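Local coordinates for protein transcriptional regulator (PDB 3QFI) that is a transcriptional regulator of the LytR-CpsA-Psr family whose molecular role is not defined, at residues E175-E178 and K179-K183. Residues are numbered along the deposited sequence; the frame is centred on the assembly and turned at random.
Sequences EVVE and KIVRK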
ATOM      1  N   GLU A 175      -7.217   4.679  -4.717  1.00 14.17           N
ATOM      2  CA  GLU A 175      -8.629   5.001  -4.844  1.00 13.68           C
ATOM      3  C   GLU A 175      -9.415   3.689  -4.917  1.00 18.74           C
ATOM      4  O   GLU A 175     -10.441   3.532  -4.259  1.00 20.57           O
ATOM      5  CB  GLU A 175      -8.867   5.851  -6.093  1.00 21.15           C
ATOM      6  CG  GLU A 175     -10.242   6.503  -6.120  1.00 38.54           C
ATOM      7  CD  GLU A 175     -10.515   7.286  -7.399  1.00 44.13           C
ATOM      8  OE1 GLU A 175     -11.599   7.906  -7.486  1.00 46.29           O
ATOM      9  OE2 GLU A 175      -9.653   7.281  -8.309  1.00 51.22           O
ATOM     10  N   VAL A 176      -8.903   2.743  -5.700  1.00 15.16           N
ATOM     11  CA  VAL A 176      -9.528   1.439  -5.855  1.00 13.07           C
ATOM     12  C   VAL A 176      -9.629   0.738  -4.503  1.00 17.70           C
ATOM     13  O   VAL A 176     -10.719   0.366  -4.079  1.00 26.74           O
ATOM     14  CB  VAL A 176      -8.721   0.562  -6.858  1.00 18.05           C
ATOM     15  CG1 VAL A 176      -9.215  -0.882  -6.844  1.00  1.00           C
ATOM     16  CG2 VAL A 176      -8.858   1.138  -8.258  1.00 13.17           C
ATOM     17  N   VAL A 177      -8.503   0.560  -3.821  1.00 16.37           N
ATOM     18  CA  VAL A 177      -8.513  -0.100  -2.520  1.00 14.00           C
ATOM     19  C   VAL A 177      -9.394   0.646  -1.528  1.00 19.50           C
ATOM     20  O   VAL A 177      -9.993   0.039  -0.641  1.00 28.86           O
ATOM     21  CB  VAL A 177      -7.084  -0.209  -1.926  1.00 15.79           C
ATOM     22  CG1 VAL A 177      -7.142  -0.714  -0.483  1.00  2.05           C
ATOM     23  CG2 VAL A 177      -6.237  -1.148  -2.781  1.00 11.50           C
ATOM     24  N   GLU A 178      -9.472   1.964  -1.664  1.00 19.22           N
ATOM     25  CA  GLU A 178     -10.294   2.742  -0.740  1.00 22.12           C
ATOM     26  C   GLU A 178     -11.771   2.423  -0.950  1.00 30.43           C
ATOM     27  O   GLU A 178     -12.536   2.270   0.011  1.00 25.83           O
ATOM     28  CB  GLU A 178     -10.075   4.229  -0.950  1.00 26.67           C
ATOM     29  CG  GLU A 178     -10.770   5.085   0.085  1.00 25.71           C
ATOM     30  CD  GLU A 178     -10.825   6.541  -0.327  1.00 35.48           C
ATOM     31  OE1 GLU A 178      -9.799   7.065  -0.833  1.00 26.12           O
ATOM     32  OE2 GLU A 178     -11.898   7.159  -0.139  1.00 25.54           O
ATOM     33  N   LYS A 179     -12.166   2.331  -2.215  1.00 23.81           N
ATOM     34  CA  LYS A 179     -13.543   2.028  -2.558  1.00 13.39           C
ATOM     35  C   LYS A 179     -13.889   0.600  -2.166  1.00 15.49           C
ATOM     36  O   LYS A 179     -14.989   0.337  -1.688  1.00  8.91           O
ATOM     37  CB  LYS A 179     -13.764   2.242  -4.053  1.00 14.95           C
ATOM     38  CG  LYS A 179     -13.644   3.692  -4.480  1.00 20.72           C
ATOM     39  CD  LYS A 179     -14.509   4.591  -3.605  1.00 29.71           C
ATOM     40  CE  LYS A 179     -14.559   6.029  -4.117  1.00 29.75           C
ATOM     41  NZ  LYS A 179     -13.212   6.608  -4.361  1.00 34.41           N
ATOM     42  N   ILE A 180     -12.943  -0.313  -2.361  1.00 15.77           N
ATOM     43  CA  ILE A 180     -13.155  -1.710  -2.011  1.00 20.62           C
ATOM     44  C   ILE A 180     -13.417  -1.805  -0.510  1.00 22.52           C
ATOM     45  O   ILE A 180     -14.500  -2.196  -0.072  1.00 25.60           O
ATOM     46  CB  ILE A 180     -11.919  -2.579  -2.367  1.00 22.67           C
ATOM     47  CG1 ILE A 180     -11.729  -2.620  -3.879  1.00 19.13           C
ATOM     48  CG2 ILE A 180     -12.112  -4.010  -1.863  1.00 26.81           C
ATOM     49  CD1 ILE A 180     -12.878  -3.276  -4.612  1.00 24.57           C
ATOM     50  N   VAL A 181     -12.414  -1.437   0.269  1.00 20.24           N
ATOM     51  CA  VAL A 181     -12.517  -1.470   1.710  1.00 26.04           C
ATOM     52  C   VAL A 181     -13.796  -0.829   2.192  1.00 29.43           C
ATOM     53  O   VAL A 181     -14.467  -1.347   3.090  1.00 33.76           O
ATOM     54  CB  VAL A 181     -11.350  -0.732   2.339  1.00 26.93           C
ATOM     55  CG1 VAL A 181     -11.583  -0.569   3.832  1.00 21.59           C
ATOM     56  CG2 VAL A 181     -10.065  -1.502   2.066  1.00 19.25           C
ATOM     57  N   ARG A 182     -14.130   0.305   1.589  1.00 32.27           N
ATOM     58  CA  ARG A 182     -15.330   1.036   1.961  1.00 25.02           C
ATOM     59  C   ARG A 182     -16.563   0.149   1.779  1.00 27.75           C
ATOM     60  O   ARG A 182     -17.435   0.103   2.641  1.00 26.33           O
ATOM     61  CB  ARG A 182     -15.444   2.289   1.098  1.00 32.98           C
ATOM     62  CG  ARG A 182     -16.277   3.382   1.713  1.00 40.99           C
ATOM     63  CD  ARG A 182     -15.414   4.423   2.409  1.00 49.12           C
ATOM     64  NE  ARG A 182     -16.224   5.297   3.255  1.00 51.47           N
ATOM     65  CZ  ARG A 182     -15.769   6.391   3.859  1.00 51.73           C
ATOM     66  NH1 ARG A 182     -16.589   7.116   4.615  1.00 56.33           N
ATOM     67  NH2 ARG A 182     -14.503   6.763   3.698  1.00 45.19           N
ATOM     68  N   LYS A 183     -16.612  -0.558   0.653  1.00 28.04           N
ATOM     69  CA  LYS A 183     -17.715  -1.454   0.319  1.00 21.64           C
ATOM     70  C   LYS A 183     -17.704  -2.693   1.217  1.00 27.91           C
ATOM     71  O   LYS A 183     -18.722  -3.045   1.819  1.00 31.61           O
ATOM     72  CB  LYS A 183     -17.594  -1.890  -1.139  1.00 18.40           C
ATOM     73  CG  LYS A 183     -18.819  -2.579  -1.712  1.00 26.96           C
ATOM     74  CD  LYS A 183     -19.933  -1.584  -1.978  1.00 34.97           C
ATOM     75  CE  LYS A 183     -19.436  -0.409  -2.810  1.00 35.80           C
ATOM     76  NZ  LYS A 183     -18.822  -0.858  -4.083  1.00 33.42           N
TER
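E175 and K179 stand one turn apart on the same face of helix 166-184 and meet through a long salt bridge, OE1 of E175 lying 3.7 Å from NZ of K179. The ammonium comes at the glutamate chain from the side and lies alongside it, with E175 CG 3.5 Å from K179 NZ. Two bends explain the approach: the lysine turns at chi2 (-51°) and again at chi4 (-52°), folding its end back toward the preceding turn, whereas E175 runs fully extended. The other carboxylate oxygen, OE2 of E175, is hydrogen-bonded to the hydroxyl of Y155, which holds the glutamate more firmly; the long ion pair with K179 is the weaker, secondary interaction. E178 also lends negative charge, its OE2 4.5 Å from K179 NZ and thus beyond a salt bridge, though the carboxylate may add to the negative potential around the ammonium.

Two apolar pairs follow the same i to i+4 spacing. CG1 of V177 rests 4.0 Å from CG2 of V181, the two side chains meeting at a slant, and the looser V176-I180 pair brings their CG1 atoms to 4.3 Å. Beneath these side chains, four successive alpha-helical bonds set the spacing: K179 N to E175 O at 2.9 Å, then I180 to V176, V181 to V177 and R182 to E178.

Three strands receive this part of the helix, 56-62 and 227-230 being parallel neighbours at one end of the mixed sheet. V176 and I180 pack on I124 of strand 124-128, V177 and E178 reach M59 of strand 56-62, and R182 touches I227 of strand 227-230 while its NH1 bonds to the carbonyl of K225.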